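Local coordinates for vanadium-dependent haloperoxidase (Zobellia galactanivorans, PDB 4CIT), which probably uses a bound vanadate to catalyse the oxidation of iodide by hydrogen peroxide, as a bacterial vanadium-dependent iodoperoxidase, at residues M117-S120 with K121-I124; F125-D128 with R129-L133; G289-W292 with M293-K297; P340-V343 with I344-I348. All coordinates share one frame; numbering follows the deposited sequence.

All four contacts are local, each within one helix or at its end, in a single-chain, mostly helical fold. Interaction 3 is the buried one, near the centre of the molecule; its side chains meet through a methyl on an indole face. Interactions 1 and 2 touch: the first lies in the last turns of helix 108-123 and the second opens helix 128-144. Charged side chains mark both, but 117-124 is partly buried and binds carboxylate to lysine and arginine, whereas 125-133 lies at the surface and recruits water. Interaction 4, centred about 42 Å from the centre of interaction 1, forms a short helix whose first turn is buried and whose last is exposed.

Interaction 1 (M117-S120 with K121-I124); sequences MELS and KRLI
The Arg-122 guanidinium has CD2 of Leu-119 over one face, 4.0 Å above its plane and displaced toward the rim, while the carboxylate of Glu-118 meets it at the edge. Together with Lys-121 these charges form a salt-bridge network on the last turns of helix 108-123, using i to i+3 and i to i+4 spacing. Glu-118 puts CG anti to its own N (chi1 167°) and then bends at chi2, which brings the carboxylate back between the two basic side chains. OE1 receives NZ of Lys-121 at 2.9 Å on the syn side, and OE2 receives NE of Arg-122 at 2.7 Å on the anti side; NZ also reaches OE2 in a weak bond of 3.3 Å. NH2 of Arg-122 adds only a weak bond to OE2 and also forms a salt bridge with Asp-161 of helix 146-167, so the arginine links two helices. The planes of carboxylate and guanidinium stand 72° apart, which rules out a flat, two-pronged pairing. Two cations on one acid would probably keep Glu-118 ionised.

On the buried side, Leu-119 packs against Ala-72 of helix 59-80 and Ala-160 of helix 146-167, and OG of Ser-120 bonds back to O of His-116. At 123-124, O of Ser-120 takes N of Leu-123 at 3.1 Å and, weakly, N of Ile-124 at 3.3 Å.

Interaction 2 (F125-D128 with R129-L133); sequences FSED and RMESL
Arg-129 N bonds to O of Ser-126 at 3.1 Å, and Glu-131 N to O of Glu-127 at 2.9 Å, as the chain leaves an inverse gamma turn centred on Ser-126 and winds into helix 128-144. The side chains of Asp-128 and Arg-129 run alongside each other, pointing the same way. Asp-128 holds CG between its N and carbonyl carbon (chi1 69°), a rotamer that sets the carboxylate beside the start of the Arg-129 side chain, with OD1 of Asp-128 3.6 Å from CG of Arg-129. Carboxylate and guanidinium do not pair directly; one water joins them, donating to OD1 of Asp-128 at 2.8 Å and accepting from NE of Arg-129 at 3.1 Å. The extended arginine also lays CD on CB of Ser-126, 3.9 Å away. OG of that serine turns elsewhere, bonding to OD1 of Asp-55 in helix 38-55, which ties the turn to its neighbour.

On another side of the helix start, Glu-127 and Glu-131 bring like charges together, OE1 of the first 4.2 Å from OE2 of the second. Lys-121 of helix 108-123 packs against both glutamate side chains, and its positive charge probably eases their repulsion. At this surface site the attraction between Asp-128 and Arg-129 is carried through water, and is probably softer than direct contact of the two charges would be.

Interaction 3 (G289-W292 with M293-K297); sequences GAHW and MGIAK
Ile-295 lays its CD1 methyl over one face of the Trp-292 indole, a CH-pi contact within a single turn of a buried part of helix 288-302 in this mostly helical fold. The methyl sits 3.9 Å from the centroid of the six-membered ring and 11° off its normal. Tryptophan and isoleucine run side by side, and Ile-295 CG2 follows along the same rim. With CG1 beside its backbone N (chi1 -63°) and the chain extended beyond it (chi2 173°), Ile-295 sets CD1 between two aromatic residues, touching CD2 of His-291 as well.

The polar ends of both rings are held by other parts of the chain. NE1 of Trp-292 bonds to OG of Ser-372 in helix 367-383, and NE2 of His-291 to OD2 of Asp-391 in strand 389-391; the imidazole also stacks on Trp-266. These bonds help fix both rings against rotation.

Backbone bonds run i to i+4 throughout, including Met-293 N to O of Gly-289 at 3.0 Å. Met-293, bent at chi2 and chi3, leads its sulfur end away toward Phe-66 and Met-321, between helices 59-80 and 307-335. CG of Met-293 lies 3.3 Å from O of Gly-289.

Interaction 4 (P340-V343 with I344-I348); sequences PETV and INQHI
Thr-342 lies alongside Gln-346 one turn on, its CG2 methyl only 3.2 Å from NE2 of the glutamine. That is close for a methyl and an amide nitrogen. The two side chains point the same way; the threonine places CG2 anti to its N, on the flank where the extended glutamine runs. NE2 of Gln-346 also makes a weak bond to OE1 of Gln-192.

Val-343 and His-347 form the next i to i+4 pair. CG1 of the valine approaches CD2 of the imidazole at 4.0 Å, and O of Val-343 lies near the ring plane at its edge, 3.6 Å from the same CD2. On the buried flank, Ile-344 folds its CG1 and CD1 back over the first turn, with CG1 3.3 Å from O of Pro-340. Its backbone N bonds to that oxygen at 2.9 Å. Glu-341 keeps its chain extended away from the turn, and its OE2 bonds to OG1 of Thr-358.

This short helix, 340-347, belongs to the PAP2 superfamily part of the chain and begins beside the active-site pocket: Pro-340 follows Arg-339, a vanadate-pocket residue, and its side chain is about 8 Å from a bound vanadate. Pro-340 touches Val-243, and Val-343 and Ile-344 touch Leu-240, of helix 235-253, while Thr-342 meets the loop residues Gln-192 and Thr-194.

Interaction 1 (M117-S120 with K121-I124)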
ATOM      1  N   MET A 117       2.031  -3.741  16.960  1.00  9.60           N
ATOM      2  CA  MET A 117       2.698  -5.013  16.836  1.00  9.48           C
ATOM      3  C   MET A 117       1.746  -6.165  16.968  1.00  9.66           C
ATOM      4  O   MET A 117       1.850  -7.152  16.256  1.00 11.55           O
ATOM      5  CB  MET A 117       3.843  -5.137  17.847  1.00  9.25           C
ATOM      6  CG  MET A 117       4.938  -4.164  17.643  1.00  9.24           C
ATOM      7  SD  MET A 117       6.493  -4.370  18.640  1.00  7.33           S
ATOM      8  CE  MET A 117       5.794  -4.040  20.266  1.00  9.86           C
ATOM      9  N   GLU A 118       0.815  -6.080  17.921  1.00 10.29           N
ATOM     10  CA  GLU A 118      -0.092  -7.203  18.123  1.00 10.84           C
ATOM     11  C   GLU A 118      -0.984  -7.444  16.881  1.00 11.08           C
ATOM     12  O   GLU A 118      -1.128  -8.558  16.408  1.00 10.53           O
ATOM     13  CB  GLU A 118      -1.070  -6.870  19.314  1.00 10.30           C
ATOM     14  CG  GLU A 118      -2.273  -7.784  19.481  1.00 11.23           C
ATOM     15  CD  GLU A 118      -1.976  -9.243  19.726  1.00 14.51           C
ATOM     16  OE1 GLU A 118      -0.856  -9.609  20.061  1.00 15.65           O
ATOM     17  OE2 GLU A 118      -2.858 -10.084  19.394  1.00 16.98           O
ATOM     18  N   LEU A 119      -1.534  -6.364  16.281  1.00 10.30           N
ATOM     19  CA  LEU A 119      -2.353  -6.552  15.077  1.00 10.66           C
ATOM     20  C   LEU A 119      -1.526  -6.959  13.880  1.00 10.19           C
ATOM     21  O   LEU A 119      -1.975  -7.807  13.097  1.00 10.90           O
ATOM     22  CB  LEU A 119      -3.182  -5.316  14.754  1.00 10.58           C
ATOM     23  CG  LEU A 119      -4.198  -5.099  15.843  1.00 11.94           C
ATOM     24  CD1 LEU A 119      -4.952  -3.906  15.492  1.00 14.60           C
ATOM     25  CD2 LEU A 119      -5.209  -6.220  15.958  1.00 15.55           C
ATOM     26  N   SER A 120      -0.336  -6.401  13.759  1.00  9.65           N
ATOM     27  CA  SER A 120       0.570  -6.810  12.699  1.00 10.48           C
ATOM     28  C   SER A 120       0.833  -8.362  12.771  1.00 11.25           C
ATOM     29  O   SER A 120       0.751  -9.048  11.782  1.00 12.02           O
ATOM     30  CB  SER A 120       1.840  -6.092  12.753  1.00 10.54           C
ATOM     31  OG  SER A 120       1.679  -4.735  12.425  1.00 10.86           O
ATOM     32  N   LYS A 121       1.095  -8.864  13.972  1.00 11.76           N
ATOM     33  CA  LYS A 121       1.294 -10.282  14.250  1.00 12.25           C
ATOM     34  C   LYS A 121       0.090 -11.065  13.824  1.00 12.32           C
ATOM     35  O   LYS A 121       0.255 -12.109  13.185  1.00 11.62           O
ATOM     36  CB  LYS A 121       1.558 -10.510  15.720  1.00 13.08           C
ATOM     37  CG  LYS A 121       1.919 -11.901  16.185  1.00 15.99           C
ATOM     38  CD  LYS A 121       1.506 -12.077  17.644  1.00 16.69           C
ATOM     39  CE  LYS A 121      -0.000 -12.312  17.725  1.00 17.99           C
ATOM     40  NZ  LYS A 121      -0.456 -12.305  19.159  1.00 22.78           N
ATOM     41  N   ARG A 122      -1.114 -10.628  14.151  1.00 12.68           N
ATOM     42  CA  ARG A 122      -2.297 -11.342  13.732  1.00 14.01           C
ATOM     43  C   ARG A 122      -2.484 -11.429  12.218  1.00 15.68           C
ATOM     44  O   ARG A 122      -3.081 -12.414  11.754  1.00 16.31           O
ATOM     45  CB  ARG A 122      -3.541 -10.748  14.327  1.00 14.41           C
ATOM     46  CG  ARG A 122      -3.613 -10.784  15.804  1.00 15.52           C
ATOM     47  CD  ARG A 122      -4.994 -10.369  16.267  1.00 17.29           C
ATOM     48  NE  ARG A 122      -4.953  -9.916  17.639  1.00 16.35           N
ATOM     49  CZ  ARG A 122      -6.053  -9.537  18.291  1.00 18.20           C
ATOM     50  NH1 ARG A 122      -7.256  -9.583  17.677  1.00 17.91           N
ATOM     51  NH2 ARG A 122      -5.957  -9.119  19.548  1.00 17.05           N
ATOM     52  N   LEU A 123      -1.972 -10.462  11.497  1.00 13.97           N
ATOM     53  CA  LEU A 123      -2.247 -10.312  10.042  1.00 14.08           C
ATOM     54  C   LEU A 123      -1.205 -11.011   9.144  1.00 15.68           C
ATOM     55  O   LEU A 123      -1.423 -11.151   7.964  1.00 17.88           O
ATOM     56  CB  LEU A 123      -2.294  -8.833   9.719  1.00 13.41           C
ATOM     57  CG  LEU A 123      -3.531  -8.133  10.154  1.00 14.87           C
ATOM     58  CD1 LEU A 123      -3.304  -6.589  10.219  1.00 14.61           C
ATOM     59  CD2 LEU A 123      -4.621  -8.499   9.188  1.00 15.76           C
ATOM     60  N   ILE A 124      -0.120 -11.483   9.720  1.00 16.53           N
ATOM     61  CA  ILE A 124       0.837 -12.301   8.971  1.00 15.62           C
ATOM     62  C   ILE A 124       0.832 -13.764   9.398  1.00 18.52           C
ATOM     63  O   ILE A 124       0.213 -14.103  10.334  1.00 17.38           O
ATOM     64  CB  ILE A 124       2.252 -11.686   8.867  1.00 15.39           C
ATOM     65  CG1 ILE A 124       2.886 -11.226  10.159  1.00 16.16           C
ATOM     66  CG2 ILE A 124       2.239 -10.489   7.968  1.00 16.44           C
ATOM     67  CD1 ILE A 124       3.079 -12.299  11.152  1.00 18.17           C
TER

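Interaction 2 (F125-D128 with R129-L133)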
ATOM      1  N   PHE A 125       1.534 -14.632   8.653  1.00 19.14           N
ATOM      2  CA  PHE A 125       1.568 -16.072   8.968  1.00 21.21           C
ATOM      3  C   PHE A 125       2.680 -16.432   9.915  1.00 18.55           C
ATOM      4  O   PHE A 125       2.407 -17.115  10.875  1.00 21.32           O
ATOM      5  CB  PHE A 125       1.635 -16.956   7.687  1.00 26.98           C
ATOM      6  CG  PHE A 125       0.284 -17.160   7.049  1.00 33.85           C
ATOM      7  CD1 PHE A 125      -0.680 -18.002   7.660  1.00 40.74           C
ATOM      8  CD2 PHE A 125      -0.067 -16.519   5.842  1.00 41.10           C
ATOM      9  CE1 PHE A 125      -1.953 -18.183   7.070  1.00 40.20           C
ATOM     10  CE2 PHE A 125      -1.345 -16.681   5.280  1.00 39.88           C
ATOM     11  CZ  PHE A 125      -2.272 -17.523   5.886  1.00 38.64           C
ATOM     12  N   SER A 126       3.867 -15.917   9.713  1.00 18.02           N
ATOM     13  CA  SER A 126       5.062 -16.231  10.540  1.00 17.96           C
ATOM     14  C   SER A 126       5.068 -15.295  11.788  1.00 16.68           C
ATOM     15  O   SER A 126       5.877 -14.400  11.889  1.00 16.20           O
ATOM     16  CB  SER A 126       6.318 -16.072   9.710  1.00 23.28           C
ATOM     17  OG  SER A 126       6.298 -16.936   8.562  1.00 21.20           O
ATOM     18  N   GLU A 127       4.154 -15.556  12.706  1.00 17.12           N
ATOM     19  CA  GLU A 127       3.915 -14.756  13.909  1.00 17.85           C
ATOM     20  C   GLU A 127       5.136 -14.676  14.813  1.00 19.10           C
ATOM     21  O   GLU A 127       5.442 -13.636  15.384  1.00 17.20           O
ATOM     22  CB  GLU A 127       2.720 -15.349  14.697  1.00 19.95           C
ATOM     23  CG  GLU A 127       1.399 -15.244  13.962  1.00 22.77           C
ATOM     24  CD  GLU A 127       0.174 -15.272  14.868  1.00 27.59           C
ATOM     25  OE1 GLU A 127       0.362 -15.409  16.081  1.00 29.31           O
ATOM     26  OE2 GLU A 127      -0.985 -15.123  14.382  1.00 31.05           O
ATOM     27  N   ASP A 128       5.917 -15.751  14.829  1.00 18.08           N
ATOM     28  CA  ASP A 128       7.136 -15.805  15.612  1.00 19.58           C
ATOM     29  C   ASP A 128       8.146 -14.718  15.263  1.00 18.83           C
ATOM     30  O   ASP A 128       8.950 -14.277  16.117  1.00 15.84           O
ATOM     31  CB  ASP A 128       7.751 -17.213  15.572  1.00 24.78           C
ATOM     32  CG  ASP A 128       8.304 -17.583  14.224  1.00 32.49           C
ATOM     33  OD1 ASP A 128       7.760 -17.204  13.163  1.00 29.35           O
ATOM     34  OD2 ASP A 128       9.266 -18.365  14.241  1.00 44.15           O
ATOM     35  N   ARG A 129       8.114 -14.275  14.010  1.00 16.32           N
ATOM     36  CA  ARG A 129       8.989 -13.219  13.567  1.00 15.69           C
ATOM     37  C   ARG A 129       8.564 -11.849  14.015  1.00 14.67           C
ATOM     38  O   ARG A 129       9.390 -10.998  14.085  1.00 18.12           O
ATOM     39  CB  ARG A 129       9.184 -13.242  12.046  1.00 18.78           C
ATOM     40  CG  ARG A 129       9.713 -14.613  11.589  1.00 20.36           C
ATOM     41  CD  ARG A 129       9.922 -14.646  10.068  1.00 22.15           C
ATOM     42  NE  ARG A 129      10.548 -15.904   9.643  1.00 24.31           N
ATOM     43  CZ  ARG A 129      11.421 -16.008   8.619  1.00 25.67           C
ATOM     44  NH1 ARG A 129      11.744 -14.971   7.848  1.00 26.92           N
ATOM     45  NH2 ARG A 129      11.980 -17.180   8.377  1.00 29.21           N
ATOM     46  N   MET A 130       7.277 -11.620  14.245  0.80 14.99           N
ATOM     47  CA  MET A 130       6.865 -10.363  14.968  0.80 15.30           C
ATOM     48  C   MET A 130       7.110 -10.516  16.448  0.80 15.83           C
ATOM     49  O   MET A 130       7.515  -9.564  17.094  0.80 15.25           O
ATOM     50  CB  MET A 130       5.418 -10.001  14.769  0.80 14.03           C
ATOM     51  CG  MET A 130       5.006  -9.400  13.446  0.80 15.93           C
ATOM     52  SD  MET A 130       5.716  -7.811  13.007  0.80 12.12           S
ATOM     53  CE  MET A 130       5.547  -6.931  14.567  0.80 11.67           C
ATOM     54  N   GLU A 131       6.817 -11.691  16.993  1.00 14.70           N
ATOM     55  CA  GLU A 131       6.983 -11.880  18.423  1.00 16.97           C
ATOM     56  C   GLU A 131       8.441 -11.635  18.843  1.00 16.59           C
ATOM     57  O   GLU A 131       8.677 -11.180  19.940  1.00 15.22           O
ATOM     58  CB  GLU A 131       6.530 -13.274  18.840  1.00 18.66           C
ATOM     59  CG  GLU A 131       5.028 -13.429  18.766  1.00 20.60           C
ATOM     60  CD  GLU A 131       4.582 -14.906  18.832  1.00 23.57           C
ATOM     61  OE1 GLU A 131       5.411 -15.857  18.683  1.00 26.08           O
ATOM     62  OE2 GLU A 131       3.411 -15.102  19.003  1.00 27.86           O
ATOM     63  N   SER A 132       9.433 -11.961  17.996  1.00 15.07           N
ATOM     64  CA  SER A 132      10.825 -11.722  18.343  1.00 17.10           C
ATOM     65  C   SER A 132      11.121 -10.243  18.482  1.00 16.92           C
ATOM     66  O   SER A 132      11.839  -9.828  19.421  1.00 15.62           O
ATOM     67  CB  SER A 132      11.862 -12.411  17.380  1.00 19.46           C
ATOM     68  OG  SER A 132      11.518 -11.940  16.089  1.00 23.93           O
ATOM     69  N   LEU A 133      10.564  -9.427  17.598  1.00 15.16           N
ATOM     70  CA  LEU A 133      10.813  -7.994  17.633  1.00 15.07           C
ATOM     71  C   LEU A 133      10.129  -7.444  18.910  1.00 13.81           C
ATOM     72  O   LEU A 133      10.741  -6.705  19.692  1.00 13.75           O
ATOM     73  CB  LEU A 133      10.142  -7.290  16.462  1.00 15.74           C
ATOM     74  CG  LEU A 133      10.121  -5.742  16.554  1.00 17.01           C
ATOM     75  CD1 LEU A 133      11.524  -5.217  16.492  1.00 22.95           C
ATOM     76  CD2 LEU A 133       9.266  -5.119  15.457  1.00 18.96           C
TER
HETATM   77  O   HOH W   1       9.122 -18.333  11.022  1.00 41.12           O

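Interaction 3 (G289-W292 with M293-K297)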
ATOM      1  N   GLY A 289       2.390  -0.956  -2.396  1.00 11.60           N
ATOM      2  CA  GLY A 289       1.927  -0.343  -1.134  1.00 12.48           C
ATOM      3  C   GLY A 289       3.022  -0.172  -0.095  1.00 13.55           C
ATOM      4  O   GLY A 289       3.144   0.869   0.582  1.00 11.83           O
ATOM      5  N   ALA A 290       3.857  -1.210   0.007  1.00 11.52           N
ATOM      6  CA  ALA A 290       5.040  -1.176   0.893  1.00 11.30           C
ATOM      7  C   ALA A 290       6.032  -0.127   0.485  1.00 11.14           C
ATOM      8  O   ALA A 290       6.617   0.577   1.332  1.00 12.10           O
ATOM      9  CB  ALA A 290       5.711  -2.557   0.989  1.00 10.84           C
ATOM     10  N   HIS A 291       6.224   0.069  -0.846  1.00  9.70           N
ATOM     11  CA  HIS A 291       7.154   1.063  -1.288  1.00  9.16           C
ATOM     12  C   HIS A 291       6.667   2.464  -0.862  1.00  9.91           C
ATOM     13  O   HIS A 291       7.490   3.278  -0.366  1.00  9.33           O
ATOM     14  CB  HIS A 291       7.269   0.953  -2.780  1.00  9.80           C
ATOM     15  CG  HIS A 291       8.352   1.783  -3.401  1.00 10.55           C
ATOM     16  ND1 HIS A 291       8.915   1.442  -4.614  1.00 11.83           N
ATOM     17  CD2 HIS A 291       8.998   2.896  -2.993  1.00 12.43           C
ATOM     18  CE1 HIS A 291       9.899   2.279  -4.895  1.00 13.47           C
ATOM     19  NE2 HIS A 291       9.900   3.237  -3.984  1.00 11.62           N
ATOM     20  N   TRP A 292       5.369   2.715  -0.996  1.00  9.19           N
ATOM     21  CA  TRP A 292       4.825   4.016  -0.588  1.00  9.23           C
ATOM     22  C   TRP A 292       4.819   4.214   0.921  1.00 10.04           C
ATOM     23  O   TRP A 292       4.956   5.317   1.367  1.00  8.81           O
ATOM     24  CB  TRP A 292       3.467   4.290  -1.257  1.00  9.45           C
ATOM     25  CG  TRP A 292       3.673   4.736  -2.682  1.00  9.81           C
ATOM     26  CD1 TRP A 292       3.651   3.932  -3.808  1.00 11.12           C
ATOM     27  CD2 TRP A 292       3.995   6.043  -3.132  1.00 10.10           C
ATOM     28  NE1 TRP A 292       3.921   4.689  -4.938  1.00 12.44           N
ATOM     29  CE2 TRP A 292       4.173   5.983  -4.526  1.00 11.95           C
ATOM     30  CE3 TRP A 292       4.199   7.253  -2.481  1.00 11.68           C
ATOM     31  CZ2 TRP A 292       4.477   7.119  -5.281  1.00 12.10           C
ATOM     32  CZ3 TRP A 292       4.452   8.390  -3.224  1.00 10.18           C
ATOM     33  CH2 TRP A 292       4.626   8.299  -4.617  1.00 11.24           C
ATOM     34  N   MET A 293       4.667   3.148   1.679  1.00 10.47           N
ATOM     35  CA  MET A 293       4.876   3.189   3.095  1.00 11.53           C
ATOM     36  C   MET A 293       6.297   3.597   3.426  1.00 10.37           C
ATOM     37  O   MET A 293       6.539   4.391   4.339  1.00  9.59           O
ATOM     38  CB  MET A 293       4.465   1.893   3.824  1.00 12.84           C
ATOM     39  CG  MET A 293       3.017   1.621   3.777  1.00 14.46           C
ATOM     40  SD  MET A 293       1.963   2.817   4.681  1.00 13.93           S
ATOM     41  CE  MET A 293       2.594   2.550   6.277  1.00 16.68           C
ATOM     42  N   GLY A 294       7.264   3.120   2.650  1.00  9.47           N
ATOM     43  CA  GLY A 294       8.583   3.493   2.776  1.00  9.94           C
ATOM     44  C   GLY A 294       8.850   4.976   2.462  1.00  9.68           C
ATOM     45  O   GLY A 294       9.627   5.659   3.200  1.00  9.30           O
ATOM     46  N   ILE A 295       8.186   5.502   1.413  1.00  9.40           N
ATOM     47  CA  ILE A 295       8.275   6.929   1.096  1.00  8.90           C
ATOM     48  C   ILE A 295       7.615   7.773   2.181  1.00  9.08           C
ATOM     49  O   ILE A 295       8.210   8.826   2.535  1.00  8.93           O
ATOM     50  CB  ILE A 295       7.644   7.218  -0.286  1.00  9.00           C
ATOM     51  CG1 ILE A 295       8.467   6.459  -1.337  1.00  9.40           C
ATOM     52  CG2 ILE A 295       7.488   8.694  -0.587  1.00  9.47           C
ATOM     53  CD1 ILE A 295       7.928   6.484  -2.708  1.00 10.94           C
ATOM     54  N   ALA A 296       6.530   7.275   2.765  1.00  9.46           N
ATOM     55  CA  ALA A 296       5.930   8.006   3.884  1.00 10.51           C
ATOM     56  C   ALA A 296       6.888   8.123   5.063  1.00 10.51           C
ATOM     57  O   ALA A 296       6.986   9.162   5.696  1.00  9.34           O
ATOM     58  CB  ALA A 296       4.687   7.350   4.313  1.00 10.00           C
ATOM     59  N   LYS A 297       7.606   7.057   5.335  1.00  9.41           N
ATOM     60  CA  LYS A 297       8.624   7.058   6.373  1.00 10.77           C
ATOM     61  C   LYS A 297       9.756   8.055   6.117  1.00 10.86           C
ATOM     62  O   LYS A 297      10.175   8.824   7.012  1.00 10.82           O
ATOM     63  CB  LYS A 297       9.175   5.627   6.517  1.00 11.73           C
ATOM     64  CG  LYS A 297      10.387   5.574   7.485  1.00 14.09           C
ATOM     65  CD  LYS A 297      11.027   4.174   7.731  1.00 19.56           C
ATOM     66  CE  LYS A 297      11.427   3.395   6.461  1.00 23.58           C
ATOM     67  NZ  LYS A 297      12.040   2.033   6.759  1.00 23.11           N
TER

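Interaction 4 (P340-V343 with I344-I348)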
ATOM      1  N   PRO A 340      -0.459  -7.145 -22.562  1.00  8.02           N
ATOM      2  CA  PRO A 340       0.197  -6.871 -23.806  1.00  9.27           C
ATOM      3  C   PRO A 340       1.019  -8.047 -24.396  1.00  9.94           C
ATOM      4  O   PRO A 340       0.885  -8.295 -25.634  1.00  9.21           O
ATOM      5  CB  PRO A 340       1.119  -5.693 -23.468  1.00  9.34           C
ATOM      6  CG  PRO A 340       0.480  -4.994 -22.372  1.00  9.65           C
ATOM      7  CD  PRO A 340      -0.149  -6.111 -21.546  1.00  9.01           C
ATOM      8  N   GLU A 341       1.774  -8.779 -23.568  1.00  9.37           N
ATOM      9  CA  GLU A 341       2.579  -9.875 -24.138  1.00 10.72           C
ATOM     10  C   GLU A 341       1.741 -10.933 -24.824  1.00  9.74           C
ATOM     11  O   GLU A 341       2.185 -11.515 -25.834  1.00 11.11           O
ATOM     12  CB  GLU A 341       3.501 -10.524 -23.099  1.00 12.49           C
ATOM     13  CG  GLU A 341       2.839 -11.330 -22.017  1.00 15.91           C
ATOM     14  CD  GLU A 341       3.924 -12.109 -21.244  1.00 18.05           C
ATOM     15  OE1 GLU A 341       4.517 -13.105 -21.746  1.00 21.75           O
ATOM     16  OE2 GLU A 341       4.311 -11.644 -20.184  1.00 22.27           O
ATOM     17  N   THR A 342       0.593 -11.264 -24.257  1.00  9.64           N
ATOM     18  CA  THR A 342      -0.327 -12.278 -24.802  1.00  9.89           C
ATOM     19  C   THR A 342      -0.771 -11.907 -26.238  1.00  8.68           C
ATOM     20  O   THR A 342      -0.648 -12.724 -27.163  1.00 10.09           O
ATOM     21  CB  THR A 342      -1.532 -12.405 -23.907  1.00 10.24           C
ATOM     22  OG1 THR A 342      -1.075 -12.512 -22.521  1.00 10.59           O
ATOM     23  CG2 THR A 342      -2.350 -13.629 -24.311  1.00 11.37           C
ATOM     24  N   VAL A 343      -1.167 -10.649 -26.455  1.00  9.64           N
ATOM     25  CA  VAL A 343      -1.655 -10.226 -27.749  1.00 10.06           C
ATOM     26  C   VAL A 343      -0.492 -10.099 -28.707  1.00  8.57           C
ATOM     27  O   VAL A 343      -0.571 -10.544 -29.869  1.00 10.14           O
ATOM     28  CB  VAL A 343      -2.415  -8.859 -27.693  1.00 11.01           C
ATOM     29  CG1 VAL A 343      -3.107  -8.629 -29.009  1.00 14.05           C
ATOM     30  CG2 VAL A 343      -3.465  -8.884 -26.545  1.00 13.41           C
ATOM     31  N   ILE A 344       0.606  -9.604 -28.201  1.00  8.90           N
ATOM     32  CA  ILE A 344       1.783  -9.439 -29.083  1.00  8.88           C
ATOM     33  C   ILE A 344       2.290 -10.830 -29.511  1.00  8.93           C
ATOM     34  O   ILE A 344       2.591 -11.022 -30.722  1.00  8.17           O
ATOM     35  CB  ILE A 344       2.897  -8.579 -28.424  1.00  8.94           C
ATOM     36  CG1 ILE A 344       2.454  -7.075 -28.327  1.00  9.05           C
ATOM     37  CG2 ILE A 344       4.201  -8.783 -29.185  1.00  9.21           C
ATOM     38  CD1 ILE A 344       3.244  -6.383 -27.263  1.00  9.99           C
ATOM     39  N   ASN A 345       2.473 -11.775 -28.588  1.00  8.60           N
ATOM     40  CA  ASN A 345       3.024 -13.075 -28.966  1.00  9.95           C
ATOM     41  C   ASN A 345       2.051 -13.903 -29.841  1.00 12.16           C
ATOM     42  O   ASN A 345       2.526 -14.619 -30.752  1.00 13.28           O
ATOM     43  CB  ASN A 345       3.446 -13.905 -27.778  1.00 10.77           C
ATOM     44  CG  ASN A 345       4.656 -13.314 -27.075  1.00 11.03           C
ATOM     45  OD1 ASN A 345       5.574 -12.694 -27.718  1.00 14.46           O
ATOM     46  ND2 ASN A 345       4.735 -13.559 -25.861  1.00  9.82           N
ATOM     47  N   GLN A 346       0.737 -13.745 -29.652  1.00 10.46           N
ATOM     48  CA  GLN A 346      -0.237 -14.464 -30.449  1.00 13.50           C
ATOM     49  C   GLN A 346      -0.524 -13.870 -31.832  1.00 15.13           C
ATOM     50  O   GLN A 346      -0.934 -14.622 -32.758  1.00 14.46           O
ATOM     51  CB  GLN A 346      -1.537 -14.745 -29.655  1.00 12.83           C
ATOM     52  CG  GLN A 346      -1.334 -15.800 -28.592  1.00 15.33           C
ATOM     53  CD  GLN A 346      -2.352 -15.874 -27.417  1.00 18.59           C
ATOM     54  OE1 GLN A 346      -3.471 -15.653 -27.585  1.00 23.75           O
ATOM     55  NE2 GLN A 346      -1.883 -16.178 -26.239  1.00 24.91           N
ATOM     56  N   HIS A 347      -0.324 -12.569 -32.004  1.00 13.75           N
ATOM     57  CA  HIS A 347      -0.730 -11.917 -33.243  1.00 13.43           C
ATOM     58  C   HIS A 347       0.296 -11.098 -33.924  1.00 14.88           C
ATOM     59  O   HIS A 347       0.067 -10.763 -35.088  1.00 13.56           O
ATOM     60  CB  HIS A 347      -1.997 -11.078 -33.010  1.00 15.40           C
ATOM     61  CG  HIS A 347      -3.109 -11.867 -32.445  1.00 16.38           C
ATOM     62  ND1 HIS A 347      -3.868 -12.726 -33.226  1.00 20.65           N
ATOM     63  CD2 HIS A 347      -3.588 -11.985 -31.183  1.00 17.08           C
ATOM     64  CE1 HIS A 347      -4.736 -13.368 -32.465  1.00 18.88           C
ATOM     65  NE2 HIS A 347      -4.603 -12.920 -31.223  1.00 16.64           N
ATOM     66  N   ILE A 348       1.389 -10.703 -33.272  1.00 12.49           N
ATOM     67  CA  ILE A 348       2.330  -9.794 -33.855  1.00 12.58           C
ATOM     68  C   ILE A 348       3.714 -10.377 -34.039  1.00 12.88           C
ATOM     69  O   ILE A 348       4.308 -10.241 -35.122  1.00 13.67           O
ATOM     70  CB  ILE A 348       2.456  -8.507 -33.005  1.00 16.62           C
ATOM     71  CG1 ILE A 348       1.068  -7.886 -32.789  1.00 21.75           C
ATOM     72  CG2 ILE A 348       3.507  -7.579 -33.585  1.00 17.29           C
ATOM     73  CD1 ILE A 348       0.338  -7.401 -33.978  1.00 25.25           C
TER